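Local coordinates for porphyranase B (Zobellia galactanivorans, PDB 3JUU), which cleaves the sulfated red-algal polysaccharide porphyran at 1,4 linkages between beta-D-galactopyranose and alpha-L-galactopyranose-6-sulfate, at residues E44-I49 with Y98-N103; R57-F62 with V241-D246; T93-G97 with T119-S123; S149-N155 with Y245-P251. All coordinates share one frame; numbering follows the deposited sequence.

Contact 1. Residues E44-I49 with Y98-N103; sequences EKKWQI and YVGSRN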
loop_
_atom_site.group_PDB
_atom_site.type_symbol
_atom_site.label_atom_id
_atom_site.label_comp_id
_atom_site.label_asym_id
_atom_site.label_seq_id
_atom_site.Cartn_x
_atom_site.Cartn_y
_atom_site.Cartn_z
ATOM N N GLU A 44 -2.574 14.559 -10.954
ATOM C CA GLU A 44 -1.936 13.573 -11.791
ATOM C C GLU A 44 -0.541 13.941 -12.218
ATOM O O GLU A 44 0.081 13.177 -12.926
ATOM C CB GLU A 44 -2.829 13.189 -12.974
ATOM C CG GLU A 44 -4.050 12.363 -12.522
ATOM C CD GLU A 44 -4.900 11.892 -13.683
ATOM O OE1 GLU A 44 -6.028 12.426 -13.795
ATOM O OE2 GLU A 44 -4.485 11.045 -14.482
ATOM N N LYS A 45 -0.032 15.098 -11.770
ATOM C CA LYS A 45 1.409 15.310 -11.948
ATOM C C LYS A 45 2.156 14.599 -10.782
ATOM O O LYS A 45 3.316 14.325 -10.898
ATOM C CB LYS A 45 1.795 16.804 -11.908
ATOM C CG LYS A 45 1.194 17.673 -13.102
ATOM C CD LYS A 45 2.060 17.678 -14.387
ATOM C CE LYS A 45 2.055 16.349 -15.247
ATOM N NZ LYS A 45 1.219 16.324 -16.513
ATOM N N LYS A 46 1.460 14.337 -9.676
ATOM C CA LYS A 46 2.112 13.705 -8.504
ATOM C C LYS A 46 1.843 12.202 -8.522
ATOM O O LYS A 46 2.714 11.368 -8.138
ATOM C CB LYS A 46 1.541 14.300 -7.252
ATOM C CG LYS A 46 2.269 13.869 -5.950
ATOM C CD LYS A 46 1.748 14.751 -4.751
ATOM C CE LYS A 46 2.485 16.082 -4.672
ATOM N NZ LYS A 46 1.894 16.892 -3.591
ATOM N N TRP A 47 0.637 11.842 -8.964
ATOM C CA TRP A 47 0.142 10.473 -8.872
ATOM C C TRP A 47 -0.221 9.929 -10.231
ATOM O O TRP A 47 -0.768 10.705 -11.083
ATOM C CB TRP A 47 -1.087 10.411 -7.969
ATOM C CG TRP A 47 -0.855 10.990 -6.602
ATOM C CD1 TRP A 47 -1.356 12.184 -6.117
ATOM C CD2 TRP A 47 -0.080 10.404 -5.523
ATOM N NE1 TRP A 47 -0.931 12.374 -4.792
ATOM C CE2 TRP A 47 -0.139 11.310 -4.413
ATOM C CE3 TRP A 47 0.682 9.217 -5.404
ATOM C CZ2 TRP A 47 0.532 11.062 -3.143
ATOM C CZ3 TRP A 47 1.351 8.948 -4.144
ATOM C CH2 TRP A 47 1.275 9.882 -3.036
ATOM N N GLN A 48 0.005 8.627 -10.416
ATOM C CA GLN A 48 -0.348 7.907 -11.677
ATOM C C GLN A 48 -1.520 7.040 -11.319
ATOM O O GLN A 48 -1.439 6.180 -10.426
ATOM C CB GLN A 48 0.809 7.054 -12.254
ATOM C CG GLN A 48 0.486 6.341 -13.549
ATOM C CD GLN A 48 1.706 5.748 -14.130
ATOM O OE1 GLN A 48 2.554 5.160 -13.401
ATOM N NE2 GLN A 48 1.828 5.848 -15.449
ATOM N N ILE A 49 -2.626 7.223 -12.041
ATOM C CA ILE A 49 -3.808 6.360 -11.814
ATOM C C ILE A 49 -4.229 5.580 -13.084
ATOM O O ILE A 49 -5.182 4.796 -13.008
ATOM C CB ILE A 49 -4.975 7.191 -11.296
ATOM C CG1 ILE A 49 -5.514 8.210 -12.367
ATOM C CG2 ILE A 49 -4.550 7.920 -9.927
ATOM C CD1 ILE A 49 -6.853 8.937 -11.925
ATOM N N TYR A 98 -5.794 2.022 -8.691
ATOM C CA TYR A 98 -4.322 2.008 -8.507
ATOM C C TYR A 98 -3.920 3.443 -8.439
ATOM O O TYR A 98 -4.392 4.286 -9.279
ATOM C CB TYR A 98 -3.675 1.289 -9.688
ATOM C CG TYR A 98 -2.139 1.466 -9.840
ATOM C CD1 TYR A 98 -1.286 0.432 -9.557
ATOM C CD2 TYR A 98 -1.581 2.725 -10.221
ATOM C CE1 TYR A 98 0.102 0.563 -9.705
ATOM C CE2 TYR A 98 -0.186 2.866 -10.370
ATOM C CZ TYR A 98 0.617 1.757 -10.130
ATOM O OH TYR A 98 1.946 1.811 -10.304
ATOM N N VAL A 99 -3.125 3.773 -7.422
ATOM C CA VAL A 99 -2.563 5.120 -7.367
ATOM C C VAL A 99 -1.071 4.925 -7.032
ATOM O O VAL A 99 -0.780 4.356 -5.964
ATOM C CB VAL A 99 -3.232 5.965 -6.235
ATOM C CG1 VAL A 99 -2.640 7.447 -6.265
ATOM C CG2 VAL A 99 -4.773 6.008 -6.359
ATOM N N GLY A 100 -0.160 5.334 -7.919
ATOM C CA GLY A 100 1.265 5.214 -7.684
ATOM C C GLY A 100 1.977 6.567 -7.744
ATOM O O GLY A 100 1.616 7.461 -8.561
ATOM N N SER A 101 2.949 6.765 -6.844
ATOM C CA SER A 101 3.724 8.065 -6.888
ATOM C C SER A 101 4.592 8.118 -8.119
ATOM O O SER A 101 5.292 7.148 -8.449
ATOM C CB SER A 101 4.544 8.301 -5.571
ATOM O OG SER A 101 5.622 7.358 -5.459
ATOM N N ARG A 102 4.545 9.228 -8.860
ATOM C CA ARG A 102 5.426 9.302 -10.026
ATOM C C ARG A 102 6.867 9.657 -9.559
ATOM O O ARG A 102 7.807 9.407 -10.306
ATOM C CB ARG A 102 4.933 10.400 -10.968
ATOM C CG ARG A 102 3.587 10.099 -11.537
ATOM C CD ARG A 102 3.221 11.221 -12.572
ATOM N NE ARG A 102 1.851 11.015 -13.031
ATOM C CZ ARG A 102 1.527 10.279 -14.108
ATOM N NH1 ARG A 102 2.458 9.622 -14.816
ATOM N NH2 ARG A 102 0.254 10.170 -14.465
ATOM N N ASN A 103 7.019 10.193 -8.357
ATOM C CA ASN A 103 8.361 10.462 -7.768
ATOM C C ASN A 103 8.728 9.417 -6.685
ATOM O O ASN A 103 7.839 8.896 -6.014
ATOM C CB ASN A 103 8.370 11.867 -7.167
ATOM C CG ASN A 103 8.238 12.942 -8.257
ATOM O OD1 ASN A 103 9.181 13.135 -9.040
ATOM N ND2 ASN A 103 7.081 13.594 -8.327
HETATM O O HOH W 1 5.039 11.681 -6.828
HETATM O O HOH W 2 2.837 4.243 -10.770
HETATM O O HOH W 3 1.258 8.287 -17.685
HETATM O O HOH W 4 -6.867 3.182 -11.166
#

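Contact 2. Residues R57-F62 with V241-D246; sequences RAPGLF and VVETYD. With GOL (glycerol), chain H.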
loop_
_atom_site.group_PDB
_atom_site.type_symbol
_atom_site.label_atom_id
_atom_site.label_comp_id
_atom_site.label_asym_id
_atom_site.label_seq_id
_atom_site.Cartn_x
_atom_site.Cartn_y
_atom_site.Cartn_z
ATOM N N ARG A 57 -4.711 -7.522 -11.119
ATOM C CA ARG A 57 -4.690 -8.977 -11.118
ATOM C C ARG A 57 -6.100 -9.436 -11.478
ATOM O O ARG A 57 -7.070 -9.053 -10.799
ATOM C CB ARG A 57 -4.301 -9.520 -9.741
ATOM C CG ARG A 57 -4.277 -11.056 -9.610
ATOM C CD ARG A 57 -3.761 -11.489 -8.216
ATOM N NE ARG A 57 -2.465 -10.851 -7.824
ATOM C CZ ARG A 57 -2.308 -9.840 -6.984
ATOM N NH1 ARG A 57 -3.343 -9.217 -6.369
ATOM N NH2 ARG A 57 -1.076 -9.400 -6.716
ATOM N N ALA A 58 -6.227 -10.316 -12.478
ATOM C CA ALA A 58 -7.621 -10.688 -12.809
ATOM C C ALA A 58 -8.271 -11.386 -11.587
ATOM O O ALA A 58 -7.653 -12.178 -10.895
ATOM C CB ALA A 58 -7.671 -11.596 -14.065
ATOM N N PRO A 59 -9.551 -11.139 -11.323
ATOM C CA PRO A 59 -10.526 -10.469 -12.196
ATOM C C PRO A 59 -10.777 -8.982 -11.833
ATOM O O PRO A 59 -11.799 -8.437 -12.273
ATOM C CB PRO A 59 -11.795 -11.303 -11.950
ATOM C CG PRO A 59 -11.730 -11.587 -10.404
ATOM C CD PRO A 59 -10.189 -11.758 -10.119
ATOM N N GLY A 60 -9.879 -8.341 -11.065
ATOM C CA GLY A 60 -10.081 -6.915 -10.659
ATOM C C GLY A 60 -9.222 -5.945 -11.528
ATOM O O GLY A 60 -7.948 -5.992 -11.477
ATOM N N LEU A 61 -9.894 -5.087 -12.304
ATOM C CA LEU A 61 -9.206 -4.231 -13.246
ATOM C C LEU A 61 -9.122 -2.862 -12.585
ATOM O O LEU A 61 -10.148 -2.303 -12.110
ATOM C CB LEU A 61 -10.008 -4.197 -14.595
ATOM C CG LEU A 61 -9.399 -3.348 -15.744
ATOM C CD1 LEU A 61 -8.181 -4.116 -16.259
ATOM C CD2 LEU A 61 -10.479 -3.197 -16.906
ATOM N N PHE A 62 -7.909 -2.245 -12.596
ATOM C CA PHE A 62 -7.780 -0.913 -12.000
ATOM C C PHE A 62 -8.382 0.165 -12.916
ATOM O O PHE A 62 -7.963 0.265 -14.087
ATOM C CB PHE A 62 -6.272 -0.568 -11.859
ATOM C CG PHE A 62 -5.521 -1.562 -10.969
ATOM C CD1 PHE A 62 -6.177 -2.069 -9.842
ATOM C CD2 PHE A 62 -4.184 -1.885 -11.203
ATOM C CE1 PHE A 62 -5.489 -2.989 -8.927
ATOM C CE2 PHE A 62 -3.479 -2.764 -10.331
ATOM C CZ PHE A 62 -4.160 -3.301 -9.184
ATOM N N VAL A 241 -3.515 0.797 -3.464
ATOM C CA VAL A 241 -4.074 -0.099 -4.495
ATOM C C VAL A 241 -5.201 -0.872 -3.878
ATOM O O VAL A 241 -5.126 -1.344 -2.711
ATOM C CB VAL A 241 -2.977 -1.055 -5.081
ATOM C CG1 VAL A 241 -3.607 -2.209 -5.952
ATOM C CG2 VAL A 241 -1.925 -0.215 -5.900
ATOM N N VAL A 242 -6.228 -1.092 -4.690
ATOM C CA VAL A 242 -7.400 -1.864 -4.255
ATOM C C VAL A 242 -7.556 -2.904 -5.366
ATOM O O VAL A 242 -7.787 -2.541 -6.534
ATOM C CB VAL A 242 -8.670 -0.929 -4.184
ATOM C CG1 VAL A 242 -9.974 -1.824 -4.050
ATOM C CG2 VAL A 242 -8.549 0.046 -2.979
ATOM N N GLU A 243 -7.373 -4.184 -5.038
ATOM C CA GLU A 243 -7.179 -5.218 -6.091
ATOM C C GLU A 243 -7.974 -6.472 -5.709
ATOM O O GLU A 243 -8.492 -6.553 -4.575
ATOM C CB GLU A 243 -5.701 -5.604 -6.131
ATOM C CG GLU A 243 -5.291 -6.525 -4.994
ATOM C CD GLU A 243 -3.906 -6.168 -4.478
ATOM O OE1 GLU A 243 -2.945 -6.856 -4.904
ATOM O OE2 GLU A 243 -3.792 -5.232 -3.654
ATOM N N THR A 244 -7.982 -7.487 -6.574
ATOM C CA THR A 244 -8.427 -8.832 -6.101
ATOM C C THR A 244 -7.137 -9.657 -5.830
ATOM O O THR A 244 -6.166 -9.608 -6.602
ATOM C CB THR A 244 -9.288 -9.519 -7.208
ATOM O OG1 THR A 244 -8.575 -9.363 -8.455
ATOM C CG2 THR A 244 -10.696 -8.791 -7.339
ATOM N N TYR A 245 -7.153 -10.387 -4.736
ATOM C CA TYR A 245 -6.135 -11.397 -4.459
ATOM C C TYR A 245 -6.670 -12.786 -4.847
ATOM O O TYR A 245 -7.813 -13.087 -4.604
ATOM C CB TYR A 245 -5.964 -11.454 -2.936
ATOM C CG TYR A 245 -5.275 -10.274 -2.338
ATOM C CD1 TYR A 245 -4.007 -9.902 -2.725
ATOM C CD2 TYR A 245 -5.889 -9.586 -1.256
ATOM C CE1 TYR A 245 -3.298 -8.842 -2.048
ATOM C CE2 TYR A 245 -5.197 -8.587 -0.598
ATOM C CZ TYR A 245 -3.938 -8.197 -1.021
ATOM O OH TYR A 245 -3.311 -7.181 -0.309
ATOM N N ASP A 246 -5.826 -13.633 -5.440
ATOM C CA ASP A 246 -6.275 -14.988 -5.814
ATOM C C ASP A 246 -6.763 -15.782 -4.640
ATOM O O ASP A 246 -7.628 -16.678 -4.789
ATOM C CB ASP A 246 -5.076 -15.731 -6.433
ATOM C CG ASP A 246 -4.785 -15.267 -7.879
ATOM O OD1 ASP A 246 -5.511 -14.406 -8.467
ATOM O OD2 ASP A 246 -3.793 -15.732 -8.404
HETATM C C1 GOL H . -0.613 -5.080 -2.718
HETATM O O1 GOL H . -1.255 -4.331 -3.783
HETATM C C2 GOL H . 0.657 -5.790 -3.268
HETATM O O2 GOL H . 1.273 -6.701 -2.359
HETATM C C3 GOL H . 0.567 -6.434 -4.616
HETATM O O3 GOL H . -0.368 -7.512 -4.466
HETATM O O HOH W 5 -6.819 -6.937 -9.127
HETATM O O HOH W 6 -7.513 -12.538 -8.152
HETATM O O HOH W 7 -5.406 -13.856 -11.109
#

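Contact 3. Residues T93-G97 with T119-S123; sequences THGGG and TFMSS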
loop_
_atom_site.group_PDB
_atom_site.type_symbol
_atom_site.label_atom_id
_atom_site.label_comp_id
_atom_site.label_asym_id
_atom_site.label_seq_id
_atom_site.Cartn_x
_atom_site.Cartn_y
_atom_site.Cartn_z
ATOM N N THR A 93 -13.964 -8.870 -14.120
ATOM C CA THR A 93 -15.379 -8.659 -13.860
ATOM C C THR A 93 -15.590 -7.566 -12.869
ATOM O O THR A 93 -16.710 -7.094 -12.708
ATOM C CB THR A 93 -15.991 -9.909 -13.281
ATOM O OG1 THR A 93 -15.178 -10.370 -12.168
ATOM C CG2 THR A 93 -16.019 -11.050 -14.318
ATOM N N HIS A 94 -14.509 -7.154 -12.177
ATOM C CA HIS A 94 -14.649 -6.141 -11.088
ATOM C C HIS A 94 -13.700 -4.975 -11.330
ATOM O O HIS A 94 -12.623 -5.142 -11.990
ATOM C CB HIS A 94 -14.305 -6.769 -9.724
ATOM C CG HIS A 94 -15.325 -7.758 -9.232
ATOM N ND1 HIS A 94 -15.541 -8.984 -9.839
ATOM C CD2 HIS A 94 -16.213 -7.685 -8.206
ATOM C CE1 HIS A 94 -16.472 -9.647 -9.178
ATOM N NE2 HIS A 94 -16.931 -8.853 -8.209
ATOM N N GLY A 95 -14.071 -3.795 -10.798
ATOM C CA GLY A 95 -13.167 -2.626 -10.883
ATOM C C GLY A 95 -12.521 -2.343 -9.547
ATOM O O GLY A 95 -13.224 -2.291 -8.549
ATOM N N GLY A 96 -11.188 -2.167 -9.526
ATOM C CA GLY A 96 -10.487 -1.639 -8.311
ATOM C C GLY A 96 -9.813 -0.372 -8.740
ATOM O O GLY A 96 -10.344 0.373 -9.602
ATOM N N GLY A 97 -8.665 -0.034 -8.117
ATOM C CA GLY A 97 -8.023 1.201 -8.490
ATOM C C GLY A 97 -6.575 1.154 -8.047
ATOM O O GLY A 97 -6.183 0.368 -7.138
ATOM N N THR A 119 -15.109 -4.985 1.602
ATOM C CA THR A 119 -15.357 -5.969 0.527
ATOM C C THR A 119 -14.233 -7.018 0.466
ATOM O O THR A 119 -13.234 -6.959 1.216
ATOM C CB THR A 119 -15.427 -5.348 -0.910
ATOM O OG1 THR A 119 -14.099 -5.124 -1.428
ATOM C CG2 THR A 119 -16.191 -4.002 -0.903
ATOM N N PHE A 120 -14.427 -8.001 -0.382
ATOM C CA PHE A 120 -13.371 -9.034 -0.541
ATOM C C PHE A 120 -12.090 -8.533 -1.223
ATOM O O PHE A 120 -11.080 -9.311 -1.263
ATOM C CB PHE A 120 -13.970 -10.225 -1.357
ATOM C CG PHE A 120 -14.085 -9.961 -2.855
ATOM C CD1 PHE A 120 -13.187 -10.584 -3.752
ATOM C CD2 PHE A 120 -15.116 -9.170 -3.381
ATOM C CE1 PHE A 120 -13.238 -10.369 -5.129
ATOM C CE2 PHE A 120 -15.232 -8.977 -4.762
ATOM C CZ PHE A 120 -14.276 -9.551 -5.671
ATOM N N MET A 121 -12.111 -7.305 -1.778
ATOM C CA MET A 121 -10.953 -6.681 -2.452
ATOM C C MET A 121 -10.081 -5.947 -1.424
ATOM O O MET A 121 -10.484 -5.733 -0.326
ATOM C CB MET A 121 -11.431 -5.717 -3.578
ATOM C CG MET A 121 -12.104 -6.575 -4.652
ATOM S SD MET A 121 -12.775 -5.624 -6.057
ATOM C CE MET A 121 -11.299 -4.808 -6.810
ATOM N N SER A 122 -8.823 -5.745 -1.785
ATOM C CA SER A 122 -7.829 -5.269 -0.840
ATOM C C SER A 122 -7.929 -3.776 -0.519
ATOM O O SER A 122 -8.640 -2.969 -1.225
ATOM C CB SER A 122 -6.440 -5.582 -1.450
ATOM O OG SER A 122 -6.129 -4.615 -2.470
ATOM N N SER A 123 -7.238 -3.386 0.556
ATOM C CA SER A 123 -6.928 -1.975 0.826
ATOM C C SER A 123 -5.462 -1.916 1.266
ATOM O O SER A 123 -5.134 -2.612 2.215
ATOM C CB SER A 123 -7.771 -1.497 1.996
ATOM O OG SER A 123 -9.147 -1.502 1.649
#

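Contact 4. Residues S149-N155 with Y245-P251; sequences SVGQITN and YDWNPVP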
loop_
_atom_site.group_PDB
_atom_site.type_symbol
_atom_site.label_atom_id
_atom_site.label_comp_id
_atom_site.label_asym_id
_atom_site.label_seq_id
_atom_site.Cartn_x
_atom_site.Cartn_y
_atom_site.Cartn_z
ATOM N N SER A 149 -4.810 -5.298 3.560
ATOM C CA SER A 149 -6.012 -5.706 4.305
ATOM C C SER A 149 -7.031 -6.174 3.284
ATOM O O SER A 149 -6.904 -5.841 2.096
ATOM C CB SER A 149 -6.570 -4.460 5.106
ATOM O OG SER A 149 -7.669 -4.955 5.912
ATOM N N VAL A 150 -8.003 -6.970 3.738
ATOM C CA VAL A 150 -9.296 -7.071 3.011
ATOM C C VAL A 150 -10.416 -6.787 4.020
ATOM O O VAL A 150 -10.198 -6.869 5.268
ATOM C CB VAL A 150 -9.507 -8.503 2.366
ATOM C CG1 VAL A 150 -8.427 -8.799 1.326
ATOM C CG2 VAL A 150 -9.617 -9.671 3.439
ATOM N N GLY A 151 -11.624 -6.537 3.510
ATOM C CA GLY A 151 -12.742 -6.226 4.394
ATOM C C GLY A 151 -13.646 -7.442 4.604
ATOM O O GLY A 151 -14.438 -7.428 5.548
ATOM N N GLN A 152 -13.608 -8.454 3.717
ATOM C CA GLN A 152 -14.532 -9.585 3.795
ATOM C C GLN A 152 -13.737 -10.817 3.440
ATOM O O GLN A 152 -13.188 -10.895 2.349
ATOM C CB GLN A 152 -15.715 -9.409 2.762
ATOM C CG GLN A 152 -16.641 -10.635 2.822
ATOM C CD GLN A 152 -17.850 -10.497 1.855
ATOM O OE1 GLN A 152 -18.206 -9.390 1.478
ATOM N NE2 GLN A 152 -18.442 -11.616 1.453
ATOM N N ILE A 153 -13.624 -11.764 4.365
ATOM C CA ILE A 153 -12.738 -12.903 4.136
ATOM C C ILE A 153 -13.614 -14.014 3.475
ATOM O O ILE A 153 -14.706 -14.369 3.992
ATOM C CB ILE A 153 -12.167 -13.390 5.497
ATOM C CG1 ILE A 153 -11.077 -12.371 6.030
ATOM C CG2 ILE A 153 -11.537 -14.764 5.302
ATOM C CD1 ILE A 153 -11.081 -12.455 7.488
ATOM N N THR A 154 -13.204 -14.480 2.303
ATOM C CA THR A 154 -13.990 -15.400 1.486
ATOM C C THR A 154 -13.299 -16.766 1.304
ATOM O O THR A 154 -13.783 -17.615 0.610
ATOM C CB THR A 154 -14.309 -14.796 0.066
ATOM O OG1 THR A 154 -13.083 -14.476 -0.632
ATOM C CG2 THR A 154 -15.147 -13.551 0.205
ATOM N N ASN A 155 -12.175 -16.945 1.954
ATOM C CA ASN A 155 -11.424 -18.203 1.918
ATOM C C ASN A 155 -11.414 -18.645 3.381
ATOM O O ASN A 155 -11.153 -17.827 4.236
ATOM C CB ASN A 155 -10.020 -17.859 1.514
ATOM C CG ASN A 155 -9.144 -19.085 1.283
ATOM O OD1 ASN A 155 -9.448 -20.185 1.783
ATOM N ND2 ASN A 155 -8.016 -18.895 0.571
ATOM N N TYR A 245 -7.153 -10.387 -4.736
ATOM C CA TYR A 245 -6.135 -11.397 -4.459
ATOM C C TYR A 245 -6.670 -12.786 -4.847
ATOM O O TYR A 245 -7.813 -13.087 -4.604
ATOM C CB TYR A 245 -5.964 -11.454 -2.936
ATOM C CG TYR A 245 -5.275 -10.274 -2.338
ATOM C CD1 TYR A 245 -4.007 -9.902 -2.725
ATOM C CD2 TYR A 245 -5.889 -9.586 -1.256
ATOM C CE1 TYR A 245 -3.298 -8.842 -2.048
ATOM C CE2 TYR A 245 -5.197 -8.587 -0.598
ATOM C CZ TYR A 245 -3.938 -8.197 -1.021
ATOM O OH TYR A 245 -3.311 -7.181 -0.309
ATOM N N ASP A 246 -5.826 -13.633 -5.440
ATOM C CA ASP A 246 -6.275 -14.988 -5.814
ATOM C C ASP A 246 -6.763 -15.782 -4.640
ATOM O O ASP A 246 -7.628 -16.678 -4.789
ATOM C CB ASP A 246 -5.076 -15.731 -6.433
ATOM C CG ASP A 246 -4.785 -15.267 -7.879
ATOM O OD1 ASP A 246 -5.511 -14.406 -8.467
ATOM O OD2 ASP A 246 -3.793 -15.732 -8.404
ATOM N N TRP A 247 -6.238 -15.482 -3.435
ATOM C CA TRP A 247 -6.567 -16.315 -2.293
ATOM C C TRP A 247 -7.812 -15.835 -1.573
ATOM O O TRP A 247 -8.222 -16.459 -0.585
ATOM C CB TRP A 247 -5.356 -16.374 -1.306
ATOM C CG TRP A 247 -4.742 -15.036 -1.095
ATOM C CD1 TRP A 247 -3.692 -14.502 -1.759
ATOM C CD2 TRP A 247 -5.125 -14.064 -0.100
ATOM N NE1 TRP A 247 -3.399 -13.268 -1.264
ATOM C CE2 TRP A 247 -4.239 -12.979 -0.232
ATOM C CE3 TRP A 247 -6.126 -14.017 0.845
ATOM C CZ2 TRP A 247 -4.323 -11.828 0.556
ATOM C CZ3 TRP A 247 -6.224 -12.845 1.660
ATOM C CH2 TRP A 247 -5.320 -11.790 1.498
ATOM N N ASN A 248 -8.394 -14.712 -2.055
ATOM C CA ASN A 248 -9.647 -14.219 -1.491
ATOM C C ASN A 248 -10.662 -14.033 -2.654
ATOM O O ASN A 248 -10.836 -12.905 -3.187
ATOM C CB ASN A 248 -9.408 -12.893 -0.723
ATOM C CG ASN A 248 -10.437 -12.678 0.392
ATOM O OD1 ASN A 248 -11.062 -11.608 0.454
ATOM N ND2 ASN A 248 -10.681 -13.731 1.234
ATOM N N PRO A 249 -11.321 -15.124 -3.045
ATOM C CA PRO A 249 -12.109 -15.111 -4.257
ATOM C C PRO A 249 -13.453 -14.362 -4.166
ATOM O O PRO A 249 -13.843 -13.865 -3.105
ATOM C CB PRO A 249 -12.385 -16.636 -4.527
ATOM C CG PRO A 249 -12.204 -17.302 -3.173
ATOM C CD PRO A 249 -11.210 -16.481 -2.450
ATOM N N VAL A 250 -14.139 -14.323 -5.303
ATOM C CA VAL A 250 -15.343 -13.495 -5.397
ATOM C C VAL A 250 -16.475 -14.226 -4.621
ATOM O O VAL A 250 -16.632 -15.443 -4.766
ATOM C CB VAL A 250 -15.784 -13.447 -6.892
ATOM C CG1 VAL A 250 -17.107 -12.570 -7.016
ATOM C CG2 VAL A 250 -14.673 -12.810 -7.785
ATOM N N PRO A 251 -17.252 -13.520 -3.760
ATOM C CA PRO A 251 -18.365 -14.173 -3.021
ATOM C C PRO A 251 -19.562 -14.464 -3.945
ATOM O O PRO A 251 -19.656 -13.904 -5.030
ATOM C CB PRO A 251 -18.836 -13.093 -2.007
ATOM C CG PRO A 251 -17.842 -11.948 -2.105
ATOM C CD PRO A 251 -17.079 -12.090 -3.406
#

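Contact 1. Residues E44-I49 with Y98-N103
Trp47 and Gln48 face Ser101 and Gly100 in a short antiparallel pairing, the two-residue strand 47-48 lying along the C-terminal end of the long strand 90-101. Gln48 and Gly100 are the hydrogen-bonded pair: Gln48 N donates to Gly100 O at 2.7 Å, and Gly100 N returns a bond to Gln48 O at 2.9 Å. Past the non-hydrogen-bonded pair of Trp47 and Ser101, Arg102 N meets Lys46 O at 2.9 Å in an almost perfectly straight bond (178°). Within the jelly-roll beta-sandwich of family GH16, Trp47 and Ser101 share one face of this sheet. There the six-membered ring of the indole passes Ser101, with Trp47 CZ3 3.6 Å from Ser101 CB, while Val99 CG1 packs against Trp47 CB at 3.8 Å. The indole NE1 is hydrogen-bonded to Asp35, and Met240 of strand 237-242 touches both Trp47 and Val99. Gln48 occupies the other face and is covered by Arg102, whose chain, extended from CG to NE, lays its guanidinium over Gln48 CB, 3.7 Å from the plane. The two side chains cross at about a right angle. Arg102 NE adds weak bonds to the carbonyls of Glu44 and Trp47. Nearby, one water joins Gln48 OE1 to Tyr98 OH, and the edge of the Tyr98 ring lies against Gln48 O.

Contact 2. Residues R57-F62 with V241-D246
Arg57 NH1 is shared by two acceptors near the guanidinium plane, Glu243 OE1 at 2.8 Å and Thr244 O at 2.9 Å. The first is a salt bridge whose hydrogen bond is nearly straight (168°), received on the anti lone pair of the carboxylate, whose plane is only 11° from that of the guanidinium. Arg57 NH2 binds glycerol O3, which in turn donates to Glu243 OE1 at 2.7 Å, while glycerol O1 donates to Glu243 OE2. Both residues are probable substrate binders, and the glycerol also bonds to Glu143, the probable nucleophile, consistent with its lying in the active-site cleft. The arginine chain leaves with CG anti to the backbone N and bends at chi3 (-51°), which turns the guanidinium onto the acid. A methionine in place of Arg57 would probably leave the Glu243 carboxylate without its charged mate and Thr244 O without this donor. Further out, Ser122 holds Glu243 OE2, one water joins Arg57 O to Thr244 N, and two more link Ala58 O with Asp246 OD1. Gly60 N makes a weak bond to Thr244 OG1 at 3.1 Å. The Phe62 ring closes the other end, its CZ 3.5 Å from Val241 CG1 and its edge toward Val242 O and Glu243 CB. Strand 60-62 runs parallel to strand 90-101, and strand 237-242 pairs antiparallel with both 90-101 and 122-128.

Contact 3. Residues T93-G97 with T119-S123
Phe120 and Met121 close the contact against His94, Gly95 and Gly96 by side-chain packing alone. Just before them, Thr119 OG1 accepts from Met121 N at 3.0 Å, an ST turn that shapes the backbone leading into strand 122-128. Phe120 then points the edge of its ring at the face of His94, a T-shaped pair with centroids 5.2 Å apart and planes at 83°; Phe120 CZ is 3.7 Å from His94 CD2. The imidazole is held from both of its nitrogens, ND1 hydrogen-bonded to Thr93 OG1 at 2.7 Å and NE2 bonded to Gly254 O, which should fix its rotation. In the GH16 jelly roll, strands 90-101 and 122-128 each pair with strand 237-242 rather than with one another, and the CA atoms of Gly96 and Met121 are 7.7 Å apart here. Met121 spans that distance. Its CG lies over the centre of the Phe120 ring, and a bend at chi3 (62°) carries CE to 3.6 Å from Gly96 CA, with Gly95 O equally near. A beta carbon on Gly96 would run into this methyl group. SD passes His94 CB at 4.1 Å. One residue on, Ser122 directs its hydroxyl to Glu243, a probable substrate-binding residue.

Contact 4. Residues S149-N155 with Y245-P251
With OG1 set between its backbone N and carbonyl carbon (chi1 59°), Thr154 turns its hydroxyl to Pro249 O and donates a bond of 2.7 Å. Asn155, its CG trans to the backbone N (chi1 -174°), carries ND2 to Trp247 O, also at 2.7 Å, although the place of that nitrogen is less sure. Thr154 CG2 meanwhile rests 3.9 Å from Pro251 CG, which Gln152 NE2 also approaches. Deeper in, Val150 CG1 meets the edge of the Tyr245 ring at CD2 (3.7 Å). Within the type I turn from Tyr245 to Asn248, Trp247 stacks on the ring of Tyr245, and Tyr245 OH bonds to Glu148, the probable proton donor. A valine at Thr154 would probably leave Pro249 O without this donor and the loop less firmly fixed. The loop 245-251 has no regular secondary structure, and two of its carbonyls are met by side chains from the end of strand 141-150 and beyond, that of Pro249 by the Thr154 hydroxyl and, less surely, that of Trp247 by the Asn155 amide.

How the contacts relate
Contacts 2, 3 and 4 cluster on one side of the chain's centre: the centres of contacts 2 and 3 lie about 6 Å apart, those of contacts 3 and 4 about 9 Å, and those of contacts 2 and 4 about 11 Å. The centre of contact 1 is about 18 Å from that of contact 2, yet the two touch through Tyr98, which packs on Phe62 and Val241. Strand 90-101 serves both contacts 1 and 3, and strands 122-128 and 141-150 join contacts 3 and 4 as antiparallel neighbours. Along the chain, contact 3 is nested within the loop closed by contact 2, whereas contacts 2 and 4 cross and share Tyr245 and Asp246. Residues far apart in sequence thus assemble around the probable catalytic and substrate-binding residues of the sandwich.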